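PDB 1W2W: 5-methylthioribose-1-phosphate isomerase from Saccharomyces cerevisiae, which catalyses the interconversion of 5-methylthioribose 1-phosphate and 5-methylthioribulose 1-phosphate in the methionine salvage pathway, this chain being its N-terminal part. Local coordinates for residues Val50-Ile58 against Cys181-Ser189; Asn15-Gln23 against Thr30-Ile38. All blocks are in the same frame, centred on the assembly; numbering follows the deposited sequence.

Contact 1 of 2, residues Val50-Ile58 against Cys181-Ser189; sequences VRGAPAIAI and CNTGSLATS. With SO4 (sulfate ion), chain I.
Arg51 reaches Asn182 with a folded chain: its CG sits between the backbone N and the carbonyl carbon (chi1 35°), and further bends at chi2 and chi3 swing the guanidinium round to the 181-189 loop. Asn182 CG lies anti to its backbone N (chi1 174°), setting OD1 beside Arg51 NH1, the two flat groups 64° apart. The grip is end-on and double: Arg51 NH2 donates to Asn182 O (2.9 Å) in the guanidinium plane, Arg51 NH1 to Asn182 OD1 (3.0 Å), which lies somewhat out of it. NE, on another edge, binds sulfate O3 (2.9 Å), which NH2 also reaches at 3.3 Å. Gly52 N donates almost straight to sulfate O1 (2.9 Å), and Arg106 binds the ion as well. Replacing Arg51 with leucine would probably leave both Asn182 oxygens without these donors and the anion without one of its arginine partners. Beside this site Ala55 N bonds to Ala187 O (3.0 Å), approaching from above the carbonyl plane, and Ala55 CB packs on the same carbonyl. Gly52 CA lies close to Ala187, at backbone angles that favour glycine. Ile58 CD1 touches Ser189 CB (3.9 Å), and Ser189 OG bonds to Asp147. An anion held by an arginine and a main-chain N-H at the N-terminus of helix 53-73, near the predicted transition-state stabiliser Cys181, is consistent with a site for the substrate phosphate.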
loop_
_atom_site.group_PDB
_atom_site.type_symbol
_atom_site.label_atom_id
_atom_site.label_comp_id
_atom_site.label_asym_id
_atom_site.label_seq_id
_atom_site.Cartn_x
_atom_site.Cartn_y
_atom_site.Cartn_z
ATOM N N VAL A 50 18.323 11.167 4.275
ATOM C CA VAL A 50 18.997 9.921 4.637
ATOM C C VAL A 50 18.032 9.173 5.546
ATOM O O VAL A 50 17.450 9.761 6.467
ATOM C CB VAL A 50 20.301 10.200 5.431
ATOM C CG1 VAL A 50 20.955 8.891 5.862
ATOM C CG2 VAL A 50 21.285 11.021 4.600
ATOM N N ARG A 51 17.850 7.877 5.305
ATOM C CA ARG A 51 17.065 7.080 6.236
ATOM C C ARG A 51 17.576 5.651 6.216
ATOM O O ARG A 51 18.539 5.345 5.506
ATOM C CB ARG A 51 15.559 7.170 5.943
ATOM C CG ARG A 51 15.170 7.284 4.457
ATOM C CD ARG A 51 15.642 6.107 3.606
ATOM N NE ARG A 51 15.211 4.837 4.190
ATOM C CZ ARG A 51 15.736 3.648 3.914
ATOM N NH1 ARG A 51 16.729 3.536 3.044
ATOM N NH2 ARG A 51 15.257 2.559 4.519
ATOM N N GLY A 52 16.967 4.781 7.008
ATOM C CA GLY A 52 17.608 3.511 7.298
ATOM C C GLY A 52 18.372 3.602 8.603
ATOM O O GLY A 52 19.209 4.489 8.781
ATOM N N ALA A 53 18.089 2.689 9.527
ATOM C CA ALA A 53 18.588 2.879 10.892
ATOM C C ALA A 53 20.106 3.102 10.998
ATOM O O ALA A 53 20.544 4.080 11.620
ATOM C CB ALA A 53 18.139 1.744 11.813
ATOM N N PRO A 54 20.918 2.209 10.429
ATOM C CA PRO A 54 22.367 2.411 10.491
ATOM C C PRO A 54 22.840 3.623 9.706
ATOM O O PRO A 54 23.724 4.320 10.204
ATOM C CB PRO A 54 22.943 1.101 9.933
ATOM C CG PRO A 54 21.783 0.104 10.066
ATOM C CD PRO A 54 20.567 0.948 9.744
ATOM N N ALA A 55 22.288 3.888 8.524
ATOM C CA ALA A 55 22.683 5.087 7.790
ATOM C C ALA A 55 22.430 6.362 8.584
ATOM O O ALA A 55 23.232 7.311 8.546
ATOM C CB ALA A 55 21.963 5.161 6.440
ATOM N N ILE A 56 21.313 6.391 9.304
ATOM C CA ILE A 56 21.014 7.530 10.169
ATOM C C ILE A 56 22.122 7.739 11.205
ATOM O O ILE A 56 22.611 8.865 11.373
ATOM C CB ILE A 56 19.646 7.344 10.840
ATOM C CG1 ILE A 56 18.534 7.420 9.787
ATOM C CG2 ILE A 56 19.458 8.355 11.989
ATOM C CD1 ILE A 56 17.195 6.904 10.264
ATOM N N ALA A 57 22.507 6.661 11.888
ATOM C CA ALA A 57 23.603 6.721 12.862
ATOM C C ALA A 57 24.916 7.161 12.230
ATOM O O ALA A 57 25.683 7.935 12.818
ATOM C CB ALA A 57 23.779 5.380 13.546
ATOM N N ILE A 58 25.201 6.656 11.034
ATOM C CA ILE A 58 26.449 7.010 10.363
ATOM C C ILE A 58 26.476 8.477 9.929
ATOM O O ILE A 58 27.462 9.177 10.188
ATOM C CB ILE A 58 26.717 6.077 9.151
ATOM C CG1 ILE A 58 27.020 4.651 9.640
ATOM C CG2 ILE A 58 27.896 6.613 8.312
ATOM C CD1 ILE A 58 26.819 3.577 8.558
ATOM N N CYS A 181 10.405 -2.641 3.154
ATOM C CA CYS A 181 11.200 -1.432 3.376
ATOM C C CYS A 181 12.472 -1.471 2.530
ATOM O O CYS A 181 12.514 -2.136 1.483
ATOM C CB CYS A 181 11.540 -1.232 4.859
ATOM S SG CYS A 181 11.836 0.512 5.304
ATOM N N ASN A 182 13.490 -0.751 2.989
ATOM C CA ASN A 182 14.796 -0.800 2.348
ATOM C C ASN A 182 15.865 -1.040 3.410
ATOM O O ASN A 182 16.002 -0.268 4.373
ATOM C CB ASN A 182 15.098 0.466 1.528
ATOM C CG ASN A 182 16.527 0.465 0.989
ATOM O OD1 ASN A 182 17.429 1.072 1.580
ATOM N ND2 ASN A 182 16.747 -0.249 -0.109
ATOM N N THR A 183 16.616 -2.118 3.220
ATOM C CA THR A 183 17.637 -2.513 4.181
ATOM C C THR A 183 18.959 -2.798 3.480
ATOM O O THR A 183 19.774 -3.579 3.982
ATOM C CB THR A 183 17.193 -3.759 4.953
ATOM O OG1 THR A 183 16.909 -4.818 4.024
ATOM C CG2 THR A 183 15.877 -3.493 5.691
ATOM N N GLY A 184 19.174 -2.166 2.330
ATOM C CA GLY A 184 20.323 -2.503 1.503
ATOM C C GLY A 184 21.475 -1.524 1.685
ATOM O O GLY A 184 21.702 -1.000 2.772
ATOM N N SER A 185 22.206 -1.282 0.605
ATOM C CA SER A 185 23.290 -0.305 0.641
ATOM C C SER A 185 22.743 1.099 0.849
ATOM O O SER A 185 23.450 1.970 1.358
ATOM C CB SER A 185 24.098 -0.388 -0.654
ATOM O OG SER A 185 24.633 -1.696 -0.796
ATOM N N LEU A 186 21.483 1.322 0.478
ATOM C CA LEU A 186 20.891 2.635 0.713
ATOM C C LEU A 186 20.514 2.922 2.164
ATOM O O LEU A 186 20.252 4.076 2.509
ATOM C CB LEU A 186 19.711 2.898 -0.232
ATOM C CG LEU A 186 20.096 3.030 -1.711
ATOM C CD1 LEU A 186 18.867 2.859 -2.613
ATOM C CD2 LEU A 186 20.775 4.381 -1.977
ATOM N N ALA A 187 20.475 1.877 2.994
ATOM C CA ALA A 187 20.057 2.014 4.392
ATOM C C ALA A 187 21.218 1.892 5.373
ATOM O O ALA A 187 21.016 1.991 6.583
ATOM C CB ALA A 187 18.978 0.975 4.725
ATOM N N THR A 188 22.422 1.674 4.850
ATOM C CA THR A 188 23.554 1.226 5.671
ATOM C C THR A 188 24.863 1.740 5.068
ATOM O O THR A 188 24.855 2.593 4.187
ATOM C CB THR A 188 23.624 -0.326 5.791
ATOM O OG1 THR A 188 23.976 -0.926 4.529
ATOM C CG2 THR A 188 22.289 -0.952 6.192
ATOM N N SER A 189 25.995 1.209 5.523
ATOM C CA SER A 189 27.272 1.567 4.923
ATOM C C SER A 189 27.467 0.791 3.618
ATOM O O SER A 189 28.450 1.025 2.893
ATOM C CB SER A 189 28.426 1.258 5.892
ATOM O OG SER A 189 28.531 -0.148 6.078
HETATM S S SO4 I . 13.277 4.380 7.731
HETATM O O1 SO4 I . 14.436 5.082 8.293
HETATM O O2 SO4 I . 12.062 5.024 8.233
HETATM O O3 SO4 I . 13.293 4.492 6.285
HETATM O O4 SO4 I . 13.308 2.990 8.171
#

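Contact 2 of 2, residues Asn15-Gln23 against Thr30-Ile38; sequences NVSVKVLDQ and TKYVPIHTI
Main-chain hydrogen bonds tie Val18-Asp22 to Lys31-Ile35 as an antiparallel hairpin. Val20 and Val33 form the hydrogen-bonded pair, Val20 N giving to Val33 O (2.9 Å) and Val33 N to Val20 O (2.8 Å); Ile35 N to Val18 O and Asp22 N to Lys31 O extend the register on either side. Two waters join the backbone further out, one linking Val18 N with Ile35 O, the other Asp22 O with Lys31 N. Aromatic contacts centre on Tyr32, whose ring is sandwiched. Lys19 turns CG between its backbone N and carbonyl carbon (chi1 69°), then runs extended over one face, placing CE above the ring centre in a CH-pi contact (3.7 Å to the Tyr32 centroid) and NZ in a cation-pi contact (4.4 Å to the same centroid). Leu21 CD2 covers the opposite face nearer the rim, 3.5 Å from Tyr32 CE1, and also meets Thr30 CG2. Apolar contacts fill the other side of the sheet: Val20 CG2 lies 3.9 Å from Val33 CB, and Ile35 CG1 packs against Val20 CG1 and Val18 CG1. Strand 6-9 pairs with the far edge of strand 17-21, Val18 and Ile35 rest on helix 53-73, and Val33 and Ile35 touch helix 38-46.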
loop_
_atom_site.group_PDB
_atom_site.type_symbol
_atom_site.label_atom_id
_atom_site.label_comp_id
_atom_site.label_asym_id
_atom_site.label_seq_id
_atom_site.Cartn_x
_atom_site.Cartn_y
_atom_site.Cartn_z
ATOM N N ASN A 15 40.481 16.346 7.519
ATOM C CA ASN A 15 39.694 17.184 6.620
ATOM C C ASN A 15 38.797 16.272 5.789
ATOM O O ASN A 15 38.908 16.244 4.563
ATOM C CB ASN A 15 40.639 17.958 5.684
ATOM C CG ASN A 15 39.927 18.976 4.819
ATOM O OD1 ASN A 15 38.950 19.606 5.230
ATOM N ND2 ASN A 15 40.430 19.156 3.596
ATOM N N VAL A 16 37.920 15.526 6.445
ATOM C CA VAL A 16 37.110 14.552 5.708
ATOM C C VAL A 16 36.035 15.273 4.915
ATOM O O VAL A 16 35.661 16.401 5.248
ATOM C CB VAL A 16 36.450 13.495 6.623
ATOM C CG1 VAL A 16 37.494 12.718 7.411
ATOM C CG2 VAL A 16 35.405 14.116 7.555
ATOM N N SER A 17 35.529 14.631 3.865
ATOM C CA SER A 17 34.329 15.149 3.229
ATOM C C SER A 17 33.221 14.105 3.288
ATOM O O SER A 17 33.474 12.897 3.283
ATOM C CB SER A 17 34.607 15.631 1.803
ATOM O OG SER A 17 34.866 14.520 0.968
ATOM N N VAL A 18 31.993 14.594 3.378
ATOM C CA VAL A 18 30.835 13.722 3.509
ATOM C C VAL A 18 29.751 14.326 2.630
ATOM O O VAL A 18 29.479 15.519 2.716
ATOM C CB VAL A 18 30.365 13.652 4.981
ATOM C CG1 VAL A 18 29.122 12.790 5.106
ATOM C CG2 VAL A 18 31.482 13.122 5.880
ATOM N N LYS A 19 29.139 13.515 1.773
ATOM C CA LYS A 19 27.928 13.940 1.066
ATOM C C LYS A 19 26.971 12.749 1.039
ATOM O O LYS A 19 27.416 11.611 1.109
ATOM C CB LYS A 19 28.247 14.453 -0.347
ATOM C CG LYS A 19 28.726 13.392 -1.331
ATOM C CD LYS A 19 29.184 14.036 -2.639
ATOM C CE LYS A 19 29.456 12.988 -3.709
ATOM N NZ LYS A 19 30.077 13.600 -4.921
ATOM N N VAL A 20 25.668 12.988 0.962
ATOM C CA VAL A 20 24.715 11.883 1.036
ATOM C C VAL A 20 23.709 11.944 -0.107
ATOM O O VAL A 20 23.346 13.023 -0.590
ATOM C CB VAL A 20 23.962 11.853 2.377
ATOM C CG1 VAL A 20 24.933 11.666 3.546
ATOM C CG2 VAL A 20 23.114 13.123 2.542
ATOM N N LEU A 21 23.261 10.782 -0.559
ATOM C CA LEU A 21 22.248 10.753 -1.604
ATOM C C LEU A 21 20.945 11.254 -1.015
ATOM O O LEU A 21 20.591 10.878 0.093
ATOM C CB LEU A 21 22.034 9.319 -2.081
ATOM C CG LEU A 21 22.901 8.791 -3.218
ATOM C CD1 LEU A 21 22.421 7.395 -3.556
ATOM C CD2 LEU A 21 22.831 9.712 -4.429
ATOM N N ASP A 22 20.217 12.076 -1.763
ATOM C CA ASP A 22 18.881 12.460 -1.319
ATOM C C ASP A 22 17.900 11.335 -1.660
ATOM O O ASP A 22 17.444 11.196 -2.811
ATOM C CB ASP A 22 18.450 13.753 -2.001
ATOM C CG ASP A 22 17.174 14.310 -1.419
ATOM O OD1 ASP A 22 16.405 13.523 -0.811
ATOM O OD2 ASP A 22 16.870 15.523 -1.506
ATOM N N GLN A 23 17.569 10.523 -0.661
ATOM C CA GLN A 23 16.767 9.341 -0.950
ATOM C C GLN A 23 15.308 9.650 -1.218
ATOM O O GLN A 23 14.559 8.764 -1.641
ATOM C CB GLN A 23 16.909 8.312 0.163
ATOM C CG GLN A 23 18.347 7.813 0.316
ATOM C CD GLN A 23 18.447 6.687 1.318
ATOM O OE1 GLN A 23 17.662 5.742 1.275
ATOM N NE2 GLN A 23 19.406 6.788 2.236
ATOM N N THR A 30 19.492 11.487 -9.015
ATOM C CA THR A 30 20.630 11.220 -8.153
ATOM C C THR A 30 21.177 12.576 -7.768
ATOM O O THR A 30 21.821 13.238 -8.581
ATOM C CB THR A 30 21.685 10.392 -8.920
ATOM O OG1 THR A 30 21.245 9.028 -8.969
ATOM C CG2 THR A 30 22.990 10.299 -8.135
ATOM N N LYS A 31 20.904 13.000 -6.540
ATOM C CA LYS A 31 21.330 14.316 -6.086
ATOM C C LYS A 31 22.019 14.194 -4.731
ATOM O O LYS A 31 21.500 13.525 -3.839
ATOM C CB LYS A 31 20.116 15.237 -5.946
ATOM C CG LYS A 31 20.387 16.504 -5.170
ATOM C CD LYS A 31 19.547 17.652 -5.692
ATOM C CE LYS A 31 19.713 18.910 -4.835
ATOM N NZ LYS A 31 21.122 19.425 -4.847
ATOM N N TYR A 32 23.172 14.842 -4.579
ATOM C CA TYR A 32 23.916 14.764 -3.314
ATOM C C TYR A 32 23.731 15.978 -2.427
ATOM O O TYR A 32 23.629 17.105 -2.912
ATOM C CB TYR A 32 25.407 14.558 -3.559
ATOM C CG TYR A 32 25.744 13.191 -4.077
ATOM C CD1 TYR A 32 25.801 12.097 -3.225
ATOM C CD2 TYR A 32 25.997 12.995 -5.428
ATOM C CE1 TYR A 32 26.114 10.834 -3.703
ATOM C CE2 TYR A 32 26.308 11.742 -5.917
ATOM C CZ TYR A 32 26.362 10.672 -5.052
ATOM O OH TYR A 32 26.669 9.432 -5.547
ATOM N N VAL A 33 23.689 15.740 -1.119
ATOM C CA VAL A 33 23.559 16.803 -0.132
ATOM C C VAL A 33 24.850 16.821 0.689
ATOM O O VAL A 33 25.205 15.830 1.328
ATOM C CB VAL A 33 22.367 16.558 0.810
ATOM C CG1 VAL A 33 22.279 17.644 1.862
ATOM C CG2 VAL A 33 21.053 16.467 0.009
ATOM N N PRO A 34 25.570 17.938 0.670
ATOM C CA PRO A 34 26.808 18.031 1.455
ATOM C C PRO A 34 26.506 18.049 2.943
ATOM O O PRO A 34 25.498 18.631 3.356
ATOM C CB PRO A 34 27.415 19.378 1.022
ATOM C CG PRO A 34 26.255 20.177 0.541
ATOM C CD PRO A 34 25.280 19.178 -0.077
ATOM N N ILE A 35 27.375 17.422 3.738
ATOM C CA ILE A 35 27.243 17.492 5.187
ATOM C C ILE A 35 28.432 18.255 5.770
ATOM O O ILE A 35 29.565 17.808 5.655
ATOM C CB ILE A 35 27.206 16.070 5.782
ATOM C CG1 ILE A 35 26.100 15.231 5.121
ATOM C CG2 ILE A 35 27.094 16.122 7.304
ATOM C CD1 ILE A 35 24.663 15.674 5.436
ATOM N N HIS A 36 28.168 19.406 6.382
ATOM C CA HIS A 36 29.232 20.222 6.970
ATOM C C HIS A 36 29.104 20.348 8.483
ATOM O O HIS A 36 30.110 20.431 9.199
ATOM C CB HIS A 36 29.265 21.608 6.308
ATOM C CG HIS A 36 29.579 21.562 4.843
ATOM N ND1 HIS A 36 30.796 21.137 4.359
ATOM C CD2 HIS A 36 28.833 21.880 3.759
ATOM C CE1 HIS A 36 30.788 21.195 3.038
ATOM N NE2 HIS A 36 29.608 21.639 2.649
ATOM N N THR A 37 27.871 20.375 8.973
ATOM C CA THR A 37 27.631 20.614 10.391
ATOM C C THR A 37 26.564 19.697 10.944
ATOM O O THR A 37 25.915 18.949 10.195
ATOM C CB THR A 37 27.157 22.053 10.620
ATOM O OG1 THR A 37 25.812 22.184 10.127
ATOM C CG2 THR A 37 27.985 23.024 9.781
ATOM N N ILE A 38 26.375 19.780 12.256
ATOM C CA ILE A 38 25.346 18.981 12.906
ATOM C C ILE A 38 23.963 19.416 12.435
ATOM O O ILE A 38 23.023 18.613 12.405
ATOM C CB ILE A 38 25.511 19.028 14.434
ATOM C CG1 ILE A 38 26.783 18.248 14.806
ATOM C CG2 ILE A 38 24.315 18.380 15.134
ATOM C CD1 ILE A 38 27.230 18.415 16.258
HETATM O O HOH W 1 31.709 17.454 3.959
HETATM O O HOH W 2 19.017 11.343 -5.108
#

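The two contacts have centres about 14 Å apart and meet directly. Gln23, at the end of segment 15-23, is the bridge: its OE1 accepts from Arg51 NH1 (3.0 Å), and its NE2 makes a weak bond to Leu186 O (2.9 Å), so the hairpin of contact 2 touches both sides of contact 1. Gln23 is thereby a second-shell partner of the arginine that holds the sulfate. Apolar contacts also lie at the junction, Val20 CG2 against Val50 CG2 (3.5 Å) and Leu21 CD1 against Leu186 CD2 (3.8 Å). Contact 1 contains Cys181 and the anion; contact 2 lies away from that site. Another protein chain borders both, bonding Gln23 O and the backbone of Cys181.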